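Local atomic coordinates of extracellular solute-binding protein family 1 (Pseudothermotoga lettingae, PDB entry 5CI5), a protein that probably captures sugars such as alpha-D-tagatose, which is bound here, and hands them to an ABC transporter for uptake. Residues A[168-173]-A[236-241]; A[178-183]-A[256-261]; A[182-187]-A[227-232]. One frame throughout, in Å; residues are numbered along the deposited sequence.

Contact 1 (A[168-173]-A[236-241]); sequences AALKIT and YNVSPN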
ATOM      1  N   ALA A 168      -1.495  18.887 -16.784  1.00  8.38           N
ATOM      2  CA  ALA A 168      -1.904  17.684 -17.497  1.00 10.54           C
ATOM      3  C   ALA A 168      -3.297  17.235 -17.056  1.00 12.37           C
ATOM      4  O   ALA A 168      -4.117  16.860 -17.892  1.00 11.62           O
ATOM      5  CB  ALA A 168      -0.911  16.571 -17.290  1.00 15.41           C
ATOM      6  N   ALA A 169      -3.543  17.243 -15.743  1.00 11.03           N
ATOM      7  CA  ALA A 169      -4.855  16.856 -15.219  1.00  8.07           C
ATOM      8  C   ALA A 169      -5.977  17.759 -15.772  1.00  9.90           C
ATOM      9  O   ALA A 169      -7.039  17.277 -16.148  1.00  9.08           O
ATOM     10  CB  ALA A 169      -4.865  16.877 -13.720  1.00  7.00           C
ATOM     11  N   LEU A 170      -5.739  19.062 -15.830  1.00 10.08           N
ATOM     12  CA  LEU A 170      -6.761  19.971 -16.359  1.00 10.49           C
ATOM     13  C   LEU A 170      -7.000  19.742 -17.848  1.00 12.18           C
ATOM     14  O   LEU A 170      -8.138  19.794 -18.319  1.00 15.61           O
ATOM     15  CB  LEU A 170      -6.352  21.424 -16.108  1.00 11.26           C
ATOM     16  CG  LEU A 170      -6.546  21.914 -14.680  1.00 11.50           C
ATOM     17  CD1 LEU A 170      -5.837  23.265 -14.486  1.00 12.22           C
ATOM     18  CD2 LEU A 170      -8.021  22.034 -14.315  1.00 14.68           C
ATOM     19  N   LYS A 171      -5.936  19.461 -18.587  1.00 12.87           N
ATOM     20  CA  LYS A 171      -6.020  19.259 -20.031  1.00 13.07           C
ATOM     21  C   LYS A 171      -6.781  17.982 -20.401  1.00 16.43           C
ATOM     22  O   LYS A 171      -7.491  17.927 -21.407  1.00 17.59           O
ATOM     23  CB  LYS A 171      -4.614  19.231 -20.620  1.00 13.57           C
ATOM     24  CG  LYS A 171      -4.016  20.631 -20.767  1.00 22.01           C
ATOM     25  CD  LYS A 171      -2.600  20.577 -21.306  1.00 36.64           C
ATOM     26  CE  LYS A 171      -2.061  21.980 -21.571  1.00 48.42           C
ATOM     27  NZ  LYS A 171      -0.589  21.958 -21.821  1.00 52.33           N
ATOM     28  N   ILE A 172      -6.638  16.953 -19.578  1.00 10.19           N
ATOM     29  CA  ILE A 172      -7.294  15.674 -19.824  1.00 11.03           C
ATOM     30  C   ILE A 172      -8.758  15.642 -19.386  1.00 14.00           C
ATOM     31  O   ILE A 172      -9.620  14.999 -20.027  1.00 13.06           O
ATOM     32  CB  ILE A 172      -6.512  14.548 -19.099  1.00 10.78           C
ATOM     33  CG1 ILE A 172      -5.162  14.317 -19.779  1.00  9.09           C
ATOM     34  CG2 ILE A 172      -7.303  13.254 -19.071  1.00 10.71           C
ATOM     35  CD1 ILE A 172      -4.139  13.562 -18.912  1.00 13.77           C
ATOM     36  N   THR A 173      -9.045  16.296 -18.267  1.00  9.60           N
ATOM     37  CA  THR A 173     -10.360  16.209 -17.666  1.00  9.47           C
ATOM     38  C   THR A 173     -11.468  16.705 -18.609  1.00 11.34           C
ATOM     39  O   THR A 173     -11.345  17.740 -19.239  1.00 13.85           O
ATOM     40  CB  THR A 173     -10.422  16.993 -16.357  1.00  9.94           C
ATOM     41  OG1 THR A 173      -9.521  16.384 -15.405  1.00 10.39           O
ATOM     42  CG2 THR A 173     -11.841  16.966 -15.781  1.00  9.89           C
ATOM     43  N   TYR A 236     -10.148  22.519  -8.732  1.00 12.47           N
ATOM     44  CA  TYR A 236      -9.713  22.196 -10.084  1.00  9.82           C
ATOM     45  C   TYR A 236     -10.622  21.148 -10.701  1.00 11.13           C
ATOM     46  O   TYR A 236     -10.711  21.044 -11.917  1.00 10.60           O
ATOM     47  CB  TYR A 236      -8.251  21.715 -10.077  1.00  7.18           C
ATOM     48  CG  TYR A 236      -7.271  22.742  -9.545  1.00  8.22           C
ATOM     49  CD1 TYR A 236      -7.100  23.975 -10.179  1.00 13.14           C
ATOM     50  CD2 TYR A 236      -6.499  22.471  -8.420  1.00 10.11           C
ATOM     51  CE1 TYR A 236      -6.198  24.902  -9.705  1.00 12.92           C
ATOM     52  CE2 TYR A 236      -5.590  23.397  -7.929  1.00 13.43           C
ATOM     53  CZ  TYR A 236      -5.440  24.613  -8.572  1.00 15.02           C
ATOM     54  OH  TYR A 236      -4.537  25.535  -8.064  1.00 15.03           O
ATOM     55  N   ASN A 237     -11.288  20.364  -9.853  1.00  9.68           N
ATOM     56  CA  ASN A 237     -12.262  19.369 -10.316  1.00 10.22           C
ATOM     57  C   ASN A 237     -11.694  18.437 -11.377  1.00  9.77           C
ATOM     58  O   ASN A 237     -12.280  18.306 -12.456  1.00 13.57           O
ATOM     59  CB  ASN A 237     -13.505  20.071 -10.866  1.00 12.21           C
ATOM     60  CG  ASN A 237     -14.660  19.127 -11.076  1.00 21.00           C
ATOM     61  OD1 ASN A 237     -14.798  18.113 -10.385  1.00 20.56           O
ATOM     62  ND2 ASN A 237     -15.499  19.454 -12.042  1.00 24.40           N
ATOM     63  N   VAL A 238     -10.572  17.775 -11.079  1.00 10.33           N
ATOM     64  CA  VAL A 238      -9.974  16.824 -12.018  1.00  8.56           C
ATOM     65  C   VAL A 238     -10.131  15.358 -11.595  1.00  7.54           C
ATOM     66  O   VAL A 238      -9.641  14.451 -12.267  1.00  9.11           O
ATOM     67  CB  VAL A 238      -8.478  17.116 -12.241  1.00  8.65           C
ATOM     68  CG1 VAL A 238      -8.323  18.462 -12.941  1.00 10.42           C
ATOM     69  CG2 VAL A 238      -7.692  17.060 -10.944  1.00  8.28           C
ATOM     70  N   SER A 239     -10.848  15.154 -10.502  1.00  9.34           N
ATOM     71  CA  SER A 239     -11.066  13.845  -9.893  1.00  9.90           C
ATOM     72  C   SER A 239     -12.539  13.458  -9.865  1.00 10.28           C
ATOM     73  O   SER A 239     -13.425  14.314  -9.702  1.00 10.21           O
ATOM     74  CB  SER A 239     -10.544  13.869  -8.452  1.00  9.92           C
ATOM     75  OG  SER A 239     -10.623  12.590  -7.834  1.00  9.19           O
ATOM     76  N   PRO A 240     -12.814  12.160  -9.967  1.00  9.80           N
ATOM     77  CA  PRO A 240     -14.136  11.702  -9.536  1.00  9.83           C
ATOM     78  C   PRO A 240     -14.333  12.046  -8.055  1.00 10.20           C
ATOM     79  O   PRO A 240     -13.374  12.382  -7.350  1.00 11.03           O
ATOM     80  CB  PRO A 240     -14.079  10.187  -9.762  1.00 10.79           C
ATOM     81  CG  PRO A 240     -12.979   9.991 -10.737  1.00 10.09           C
ATOM     82  CD  PRO A 240     -11.973  11.043 -10.394  1.00  7.13           C
ATOM     83  N   ASN A 241     -15.563  11.922  -7.575  1.00 13.72           N
ATOM     84  CA  ASN A 241     -15.899  12.301  -6.212  1.00 14.80           C
ATOM     85  C   ASN A 241     -14.991  11.660  -5.167  1.00 11.23           C
ATOM     86  O   ASN A 241     -15.103  10.473  -4.875  1.00 11.16           O
ATOM     87  CB  ASN A 241     -17.354  11.919  -5.923  1.00 16.52           C
ATOM     88  CG  ASN A 241     -17.868  12.518  -4.631  1.00 28.85           C
ATOM     89  OD1 ASN A 241     -17.093  12.907  -3.750  1.00 22.89           O
ATOM     90  ND2 ASN A 241     -19.186  12.586  -4.504  1.00 38.29           N
TER

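Contact 2 (A[178-183]-A[256-261]); sequences RIYGYG and QNRVAM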
ATOM      1  N   ARG A 178     -17.453  12.256 -18.164  1.00 11.55           N
ATOM      2  CA  ARG A 178     -17.051  11.384 -17.061  1.00 11.26           C
ATOM      3  C   ARG A 178     -15.613  10.928 -17.265  1.00 12.49           C
ATOM      4  O   ARG A 178     -15.249   9.792 -16.922  1.00 13.59           O
ATOM      5  CB  ARG A 178     -17.996  10.193 -16.913  1.00 11.83           C
ATOM      6  CG  ARG A 178     -19.463  10.574 -16.679  1.00 16.65           C
ATOM      7  CD  ARG A 178     -20.362   9.329 -16.587  1.00 15.26           C
ATOM      8  NE  ARG A 178     -20.127   8.478 -17.744  1.00 15.71           N
ATOM      9  CZ  ARG A 178     -19.571   7.279 -17.721  1.00 15.44           C
ATOM     10  NH1 ARG A 178     -19.226   6.700 -16.577  1.00 16.83           N
ATOM     11  NH2 ARG A 178     -19.340   6.660 -18.864  1.00 15.57           N
ATOM     12  N   ILE A 179     -14.806  11.846 -17.800  1.00 12.10           N
ATOM     13  CA  ILE A 179     -13.366  11.636 -18.016  1.00 10.11           C
ATOM     14  C   ILE A 179     -12.586  12.512 -17.039  1.00 10.24           C
ATOM     15  O   ILE A 179     -12.821  13.699 -16.969  1.00 11.65           O
ATOM     16  CB  ILE A 179     -12.945  11.976 -19.465  1.00 13.18           C
ATOM     17  CG1 ILE A 179     -13.669  11.054 -20.463  1.00 23.02           C
ATOM     18  CG2 ILE A 179     -11.426  11.908 -19.649  1.00 16.40           C
ATOM     19  CD1 ILE A 179     -13.490   9.571 -20.216  1.00 24.65           C
ATOM     20  N   TYR A 180     -11.637  11.920 -16.317  1.00 11.58           N
ATOM     21  CA  TYR A 180     -10.942  12.620 -15.237  1.00  9.71           C
ATOM     22  C   TYR A 180      -9.441  12.493 -15.363  1.00  9.89           C
ATOM     23  O   TYR A 180      -8.922  11.430 -15.692  1.00 10.83           O
ATOM     24  CB  TYR A 180     -11.388  12.071 -13.899  1.00  5.68           C
ATOM     25  CG  TYR A 180     -12.878  12.250 -13.682  1.00  7.37           C
ATOM     26  CD1 TYR A 180     -13.378  13.412 -13.137  1.00 16.45           C
ATOM     27  CD2 TYR A 180     -13.782  11.244 -14.066  1.00 12.47           C
ATOM     28  CE1 TYR A 180     -14.752  13.565 -12.960  1.00 19.52           C
ATOM     29  CE2 TYR A 180     -15.131  11.397 -13.886  1.00 15.81           C
ATOM     30  CZ  TYR A 180     -15.605  12.548 -13.346  1.00 19.77           C
ATOM     31  OH  TYR A 180     -16.961  12.658 -13.186  1.00 31.58           O
ATOM     32  N   GLY A 181      -8.748  13.592 -15.094  1.00  8.21           N
ATOM     33  CA  GLY A 181      -7.302  13.608 -15.182  1.00  8.59           C
ATOM     34  C   GLY A 181      -6.540  12.963 -14.021  1.00  7.45           C
ATOM     35  O   GLY A 181      -5.493  12.363 -14.251  1.00  9.77           O
ATOM     36  N   TYR A 182      -7.042  13.086 -12.795  1.00  7.69           N
ATOM     37  CA  TYR A 182      -6.256  12.657 -11.604  1.00  6.84           C
ATOM     38  C   TYR A 182      -7.179  12.313 -10.432  1.00  9.39           C
ATOM     39  O   TYR A 182      -7.923  13.159  -9.924  1.00  8.47           O
ATOM     40  CB  TYR A 182      -5.232  13.754 -11.189  1.00  8.03           C
ATOM     41  CG  TYR A 182      -4.362  13.316 -10.026  1.00  8.11           C
ATOM     42  CD1 TYR A 182      -3.166  12.646 -10.249  1.00  8.13           C
ATOM     43  CD2 TYR A 182      -4.744  13.545  -8.708  1.00  9.59           C
ATOM     44  CE1 TYR A 182      -2.373  12.214  -9.193  1.00  6.72           C
ATOM     45  CE2 TYR A 182      -3.956  13.124  -7.649  1.00  8.14           C
ATOM     46  CZ  TYR A 182      -2.773  12.436  -7.902  1.00  7.97           C
ATOM     47  OH  TYR A 182      -1.959  12.004  -6.883  1.00  7.65           O
ATOM     48  N   GLY A 183      -7.117  11.060 -10.011  1.00  8.20           N
ATOM     49  CA  GLY A 183      -7.980  10.564  -8.955  1.00  6.69           C
ATOM     50  C   GLY A 183      -7.391  10.832  -7.582  1.00  7.95           C
ATOM     51  O   GLY A 183      -6.277  10.385  -7.292  1.00 10.00           O
ATOM     52  N   GLN A 256     -10.927   1.354 -17.796  1.00 10.22           N
ATOM     53  CA  GLN A 256     -11.995   1.745 -18.707  1.00  9.94           C
ATOM     54  C   GLN A 256     -11.678   3.030 -19.465  1.00 14.74           C
ATOM     55  O   GLN A 256     -12.552   3.572 -20.114  1.00 14.60           O
ATOM     56  CB  GLN A 256     -13.295   1.954 -17.948  1.00 10.84           C
ATOM     57  CG  GLN A 256     -13.819   0.735 -17.191  1.00 14.55           C
ATOM     58  CD  GLN A 256     -15.119   1.061 -16.480  1.00 23.11           C
ATOM     59  OE1 GLN A 256     -15.221   2.082 -15.800  1.00 26.16           O
ATOM     60  NE2 GLN A 256     -16.128   0.203 -16.646  1.00 15.83           N
ATOM     61  N   ASN A 257     -10.435   3.502 -19.379  1.00 11.75           N
ATOM     62  CA  ASN A 257     -10.015   4.778 -19.972  1.00  9.16           C
ATOM     63  C   ASN A 257     -10.856   5.973 -19.518  1.00 12.61           C
ATOM     64  O   ASN A 257     -11.151   6.874 -20.303  1.00 15.14           O
ATOM     65  CB  ASN A 257     -10.022   4.637 -21.499  1.00 17.32           C
ATOM     66  CG  ASN A 257      -9.168   3.480 -21.962  1.00 20.15           C
ATOM     67  OD1 ASN A 257      -8.011   3.352 -21.568  1.00 16.56           O
ATOM     68  ND2 ASN A 257      -9.751   2.592 -22.758  1.00 32.63           N
ATOM     69  N   ARG A 258     -11.179   6.014 -18.222  1.00 10.38           N
ATOM     70  CA  ARG A 258     -11.929   7.140 -17.657  1.00  8.69           C
ATOM     71  C   ARG A 258     -11.132   7.950 -16.647  1.00 11.97           C
ATOM     72  O   ARG A 258     -11.502   9.072 -16.354  1.00 11.24           O
ATOM     73  CB  ARG A 258     -13.200   6.640 -16.990  1.00 11.16           C
ATOM     74  CG  ARG A 258     -14.130   5.964 -17.995  1.00 20.25           C
ATOM     75  CD  ARG A 258     -15.558   6.147 -17.620  1.00 26.00           C
ATOM     76  NE  ARG A 258     -15.848   5.528 -16.345  1.00 21.97           N
ATOM     77  CZ  ARG A 258     -16.113   6.175 -15.215  1.00 24.27           C
ATOM     78  NH1 ARG A 258     -16.369   5.464 -14.133  1.00 25.78           N
ATOM     79  NH2 ARG A 258     -16.121   7.505 -15.143  1.00 29.39           N
ATOM     80  N   VAL A 259     -10.057   7.381 -16.109  1.00 10.11           N
ATOM     81  CA  VAL A 259      -9.196   8.119 -15.163  1.00  9.45           C
ATOM     82  C   VAL A 259      -7.766   7.964 -15.606  1.00  9.28           C
ATOM     83  O   VAL A 259      -7.265   6.861 -15.664  1.00  9.77           O
ATOM     84  CB  VAL A 259      -9.355   7.621 -13.713  1.00 11.00           C
ATOM     85  CG1 VAL A 259      -8.315   8.300 -12.761  1.00  9.18           C
ATOM     86  CG2 VAL A 259     -10.728   7.915 -13.244  1.00 12.85           C
ATOM     87  N   ALA A 260      -7.096   9.078 -15.902  1.00  9.58           N
ATOM     88  CA  ALA A 260      -5.801   9.020 -16.569  1.00  7.14           C
ATOM     89  C   ALA A 260      -4.624   8.866 -15.640  1.00  9.86           C
ATOM     90  O   ALA A 260      -3.578   8.396 -16.081  1.00  9.63           O
ATOM     91  CB  ALA A 260      -5.601  10.250 -17.419  1.00 10.01           C
HETATM   92  N   MSE A 261      -4.777   9.292 -14.389  1.00  8.24           N
HETATM   93  CA  MSE A 261      -3.675   9.270 -13.426  1.00 10.72           C
HETATM   94  C   MSE A 261      -4.235   8.931 -12.067  1.00  7.55           C
HETATM   95  O   MSE A 261      -5.317   9.383 -11.724  1.00  8.37           O
HETATM   96  CB  MSE A 261      -2.952  10.621 -13.341  1.00 10.06           C
HETATM   97  CG  MSE A 261      -2.184  11.013 -14.566  1.00  9.60           C
HETATM   98 SE   MSE A 261      -1.230  12.683 -14.313  0.79 13.22          SE
HETATM   99  CE  MSE A 261      -2.583  13.928 -14.919  1.00 11.20           C
TER

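Contact 3 (A[182-187]-A[227-232]); sequences YGVSGT and KFYTDL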
ATOM      1  N   TYR A 182      -7.042  13.086 -12.795  1.00  7.69           N
ATOM      2  CA  TYR A 182      -6.256  12.657 -11.604  1.00  6.84           C
ATOM      3  C   TYR A 182      -7.179  12.313 -10.432  1.00  9.39           C
ATOM      4  O   TYR A 182      -7.923  13.159  -9.924  1.00  8.47           O
ATOM      5  CB  TYR A 182      -5.232  13.754 -11.189  1.00  8.03           C
ATOM      6  CG  TYR A 182      -4.362  13.316 -10.026  1.00  8.11           C
ATOM      7  CD1 TYR A 182      -3.166  12.646 -10.249  1.00  8.13           C
ATOM      8  CD2 TYR A 182      -4.744  13.545  -8.708  1.00  9.59           C
ATOM      9  CE1 TYR A 182      -2.373  12.214  -9.193  1.00  6.72           C
ATOM     10  CE2 TYR A 182      -3.956  13.124  -7.649  1.00  8.14           C
ATOM     11  CZ  TYR A 182      -2.773  12.436  -7.902  1.00  7.97           C
ATOM     12  OH  TYR A 182      -1.959  12.004  -6.883  1.00  7.65           O
ATOM     13  N   GLY A 183      -7.117  11.060 -10.011  1.00  8.20           N
ATOM     14  CA  GLY A 183      -7.980  10.564  -8.955  1.00  6.69           C
ATOM     15  C   GLY A 183      -7.391  10.832  -7.582  1.00  7.95           C
ATOM     16  O   GLY A 183      -6.277  10.385  -7.292  1.00 10.00           O
ATOM     17  N   VAL A 184      -8.159  11.535  -6.741  1.00  7.94           N
ATOM     18  CA  VAL A 184      -7.790  11.875  -5.360  1.00  8.18           C
ATOM     19  C   VAL A 184      -8.528  10.959  -4.378  1.00 10.50           C
ATOM     20  O   VAL A 184      -9.748  10.886  -4.427  1.00  8.17           O
ATOM     21  CB  VAL A 184      -8.146  13.348  -5.035  1.00  9.45           C
ATOM     22  CG1 VAL A 184      -7.867  13.691  -3.584  1.00  9.90           C
ATOM     23  CG2 VAL A 184      -7.406  14.315  -5.977  1.00  9.65           C
ATOM     24  N   SER A 185      -7.805  10.237  -3.519  1.00  6.61           N
ATOM     25  CA  SER A 185      -8.474   9.371  -2.528  1.00  6.73           C
ATOM     26  C   SER A 185      -8.919  10.215  -1.346  1.00  6.58           C
ATOM     27  O   SER A 185      -8.102  10.857  -0.682  1.00  8.50           O
ATOM     28  CB  SER A 185      -7.564   8.228  -2.056  1.00  6.51           C
ATOM     29  OG  SER A 185      -7.167   7.410  -3.144  1.00  6.66           O
ATOM     30  N   GLY A 186     -10.223  10.185  -1.076  1.00  6.81           N
ATOM     31  CA  GLY A 186     -10.782  10.897   0.061  1.00  8.68           C
ATOM     32  C   GLY A 186     -11.766  10.107   0.896  1.00  8.79           C
ATOM     33  O   GLY A 186     -12.585  10.677   1.614  1.00 10.88           O
ATOM     34  N   THR A 187     -11.680   8.788   0.799  1.00  9.54           N
ATOM     35  CA  THR A 187     -12.474   7.848   1.586  1.00  7.73           C
ATOM     36  C   THR A 187     -11.909   7.682   3.005  1.00 10.67           C
ATOM     37  O   THR A 187     -10.763   8.053   3.284  1.00  9.32           O
ATOM     38  CB  THR A 187     -12.483   6.476   0.873  1.00  9.54           C
ATOM     39  OG1 THR A 187     -11.131   6.152   0.486  1.00 10.19           O
ATOM     40  CG2 THR A 187     -13.346   6.520  -0.387  1.00 12.67           C
ATOM     41  N   LYS A 227      -3.843  21.573   0.988  1.00 10.01           N
ATOM     42  CA  LYS A 227      -4.584  22.434   0.062  1.00  8.83           C
ATOM     43  C   LYS A 227      -4.494  21.924  -1.380  1.00  6.61           C
ATOM     44  O   LYS A 227      -5.511  21.848  -2.063  1.00  9.46           O
ATOM     45  CB  LYS A 227      -4.071  23.873   0.149  1.00  8.84           C
ATOM     46  CG  LYS A 227      -4.514  24.548   1.408  1.00 11.57           C
ATOM     47  CD  LYS A 227      -4.209  26.046   1.432  1.00 13.00           C
ATOM     48  CE  LYS A 227      -4.817  26.647   2.693  1.00 14.59           C
ATOM     49  NZ  LYS A 227      -4.747  28.130   2.708  1.00 20.36           N
ATOM     50  N   PHE A 228      -3.329  21.475  -1.831  1.00  8.25           N
ATOM     51  CA  PHE A 228      -3.215  21.041  -3.218  1.00  9.66           C
ATOM     52  C   PHE A 228      -3.920  19.718  -3.437  1.00 10.28           C
ATOM     53  O   PHE A 228      -4.659  19.576  -4.396  1.00  8.80           O
ATOM     54  CB  PHE A 228      -1.749  20.938  -3.646  1.00  9.95           C
ATOM     55  CG  PHE A 228      -1.561  20.642  -5.111  1.00  8.46           C
ATOM     56  CD1 PHE A 228      -2.304  21.308  -6.080  1.00 10.53           C
ATOM     57  CD2 PHE A 228      -0.657  19.689  -5.520  1.00  7.23           C
ATOM     58  CE1 PHE A 228      -2.108  21.038  -7.439  1.00 11.62           C
ATOM     59  CE2 PHE A 228      -0.453  19.426  -6.873  1.00  7.61           C
ATOM     60  CZ  PHE A 228      -1.187  20.089  -7.829  1.00  8.95           C
ATOM     61  N   TYR A 229      -3.741  18.773  -2.517  1.00  7.42           N
ATOM     62  CA  TYR A 229      -4.383  17.468  -2.623  1.00  5.96           C
ATOM     63  C   TYR A 229      -5.884  17.620  -2.696  1.00  8.58           C
ATOM     64  O   TYR A 229      -6.535  17.059  -3.562  1.00  9.79           O
ATOM     65  CB  TYR A 229      -3.979  16.608  -1.433  1.00  8.35           C
ATOM     66  CG  TYR A 229      -4.428  15.161  -1.473  1.00  9.10           C
ATOM     67  CD1 TYR A 229      -3.896  14.272  -2.386  1.00 11.11           C
ATOM     68  CD2 TYR A 229      -5.355  14.684  -0.565  1.00  8.23           C
ATOM     69  CE1 TYR A 229      -4.297  12.944  -2.413  1.00  8.90           C
ATOM     70  CE2 TYR A 229      -5.756  13.348  -0.576  1.00  9.10           C
ATOM     71  CZ  TYR A 229      -5.210  12.478  -1.491  1.00 10.26           C
ATOM     72  OH  TYR A 229      -5.604  11.150  -1.559  1.00  8.36           O
ATOM     73  N   THR A 230      -6.446  18.409  -1.787  1.00  8.03           N
ATOM     74  CA  THR A 230      -7.900  18.591  -1.806  1.00  7.92           C
ATOM     75  C   THR A 230      -8.370  19.551  -2.922  1.00  8.40           C
ATOM     76  O   THR A 230      -9.454  19.333  -3.469  1.00 10.32           O
ATOM     77  CB  THR A 230      -8.431  19.088  -0.457  1.00  8.18           C
ATOM     78  OG1 THR A 230      -7.805  20.326  -0.073  1.00 11.38           O
ATOM     79  CG2 THR A 230      -8.198  18.023   0.622  1.00 11.26           C
ATOM     80  N   ASP A 231      -7.567  20.559  -3.274  1.00  7.97           N
ATOM     81  CA  ASP A 231      -7.923  21.452  -4.391  1.00 11.12           C
ATOM     82  C   ASP A 231      -8.087  20.698  -5.717  1.00  9.34           C
ATOM     83  O   ASP A 231      -8.907  21.074  -6.546  1.00  9.52           O
ATOM     84  CB  ASP A 231      -6.871  22.541  -4.589  1.00 11.21           C
ATOM     85  CG  ASP A 231      -7.032  23.714  -3.628  1.00 13.19           C
ATOM     86  OD1 ASP A 231      -8.059  23.804  -2.937  1.00 13.79           O
ATOM     87  OD2 ASP A 231      -6.112  24.567  -3.605  1.00 16.25           O
ATOM     88  N   LEU A 232      -7.284  19.662  -5.937  1.00  9.57           N
ATOM     89  CA  LEU A 232      -7.398  18.867  -7.147  1.00  8.84           C
ATOM     90  C   LEU A 232      -8.806  18.319  -7.281  1.00 10.08           C
ATOM     91  O   LEU A 232      -9.368  18.251  -8.374  1.00 11.45           O
ATOM     92  CB  LEU A 232      -6.371  17.728  -7.151  1.00  8.90           C
ATOM     93  CG  LEU A 232      -4.955  18.191  -7.460  1.00  7.14           C
ATOM     94  CD1 LEU A 232      -3.959  17.129  -7.036  1.00 11.25           C
ATOM     95  CD2 LEU A 232      -4.751  18.541  -8.925  1.00  7.78           C
TER

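Contact 1 (A[168-173]-A[236-241])
Thr173 and Val238 bring the two backbones closest, their CA atoms 5.7 Å apart, at the point where helix 162-172 runs out and the irregular chain following helix 220-234 passes by. The backbone abandons the helical conformation at Thr173, and on the other segment at Asn237, there with positive phi. No hydrogen bond crosses between the segments; the evidence for the contact is side-chain packing around Val238. Its CG1 branch, anti to the carbonyl carbon (chi1 -66°), touches three residues of segment 168-173: CG1 of Val238 lies 3.9 Å from CB of Ala169, 3.8 Å from CD2 of Leu170 and 3.4 Å from OG1 of Thr173. The same CD2 of Leu170 rests 3.7 Å from O of Tyr236. Thr173 divides its work between two branches. With chi1 at -64°, OG1 sits beside the backbone N and turns back into the helix, donating to O of Ala169 at 2.7 Å, while methyl CG2 points across to O of Asn237 at 3.6 Å. Thr173 N also bonds to that Ala169 oxygen, from the opposite face of the carbonyl plane, and OG1 is further engaged with the backbone N of Gly181. A valine in place of Thr173 would probably leave Ala169 O with one donor fewer and Gly181 N without its hydroxyl mate. No polar bond thus joins the two segments: methyl groups rest on one another and on the oxygens of Tyr236, Asn237 and Thr173, and the Thr173 hydroxyl, already bonded to Ala169 O and Gly181 N, can lie against a hydrocarbon branch.

Contact 2 (A[178-183]-A[256-261])
NH1 of Arg178 lies over the centre of one face of the Arg258 guanidinium, 3.3 Å above its plane; the two groups stack with centres 4.4 Å apart and planes 30° from parallel. At the edge of the Arg258 group, in its plane, NH2 donates to a lone pair of Arg178 O at 3.0 Å (N-H...O 153°), and CE2 of Tyr180 also approaches at the edge. That carbonyl probably eases the placing of two like charges together. Bends at chi2 and chi3 carry the Arg258 chain round to this position. The Tyr180 ring in turn has Arg258 O near its plane. Further along, Tyr182 and Met261, modelled as selenomethionine, cross at about a right angle, with CD1 of Tyr182 3.7 Å from CB of Met261. The backbones run side by side: Tyr180 N donates to Arg258 O at 2.9 Å, Ala260 N to Tyr180 O at 3.0 Å and, next to the Tyr182-Met261 pair, Gly183 N to Met261 O at 3.0 Å. Tyr180 thus bonds to the residues before and after Val259, the pattern of a parallel beta bridge. It is a single bridge, entered through a G1 bulge at Arg178 and Ile179 on one segment and a Schellman helix end at Asn257 on the other, beside the start of outer strand 261-264.

Contact 3 (A[182-187]-A[227-232])
Val184 fits between Tyr229 and Leu232, with one methyl for each. CG2 of Val184 meets CB of Leu232 at 3.8 Å, the two side chains crossing at about a right angle. CG1, anti to the backbone N, is carried over one face of the Tyr229 ring: it lies 3.7 Å from the ring centroid and 16° off the normal, which meets the definition of a CH-pi contact. Leu232 extends the apolar centre in two directions. CD1 of Leu232 lies 4.0 Å from CD2 of Tyr182, and the same methyl stands over the centre of the Phe228 ring on its own helix. Beside them, CG2 of Val184 lies in the plane of the Tyr182 ring, at its edge. Phe199 of helix 190-202 also touches both Tyr182 and Leu232. The contact therefore ties helix 220-234 to the connection leading into helix 190-202, which carries the pocket residues Glu190 and Leu194. This belongs to the two-lobed fold of bacterial solute-binding proteins, in which the ligand is held in the cleft between lobes. Further out the contact turns polar. CG1 of Val184 also lies 3.6 Å from O of Tyr229, a carbonyl oxygen that is buried here with no partner in the model. Tyr229 sends its ring out from the helix toward segment 182-187, CG anti to the backbone N (chi1 -173°), until its OH donates to O of Ser185 at 2.7 Å. The hydroxyl arrives in the carbonyl plane on a lone pair, with a C=O...O angle of 120°, and this bond should restrict the swing of the ring beneath the valine methyl. Ser185 keeps its own hydroxyl for another partner, bonding to the backbone N of Glu247.

Contacts 1 and 2 are the closest pair, with centres 8 Å apart, and their segments alternate along the chain. Tyr182 N bonds to Val238 O at 3.0 Å, which fastens them together. Contact 3 is nested within the loop closed by contact 1, about 10 Å from it between centres; here Ser239 OG lies 2.9 Å from Val184 N, a further hydrogen bond. Contacts 2 and 3 have centres 13 Å apart and share Tyr182 and Gly183, so the overlapping segments 178-183 and 182-187 run on from one partner to the next, and Tyr182 touches both. Contact 3 lies nearest the middle of the chain, and the side chain of Ser185 is about 10 Å from the bound tagatose.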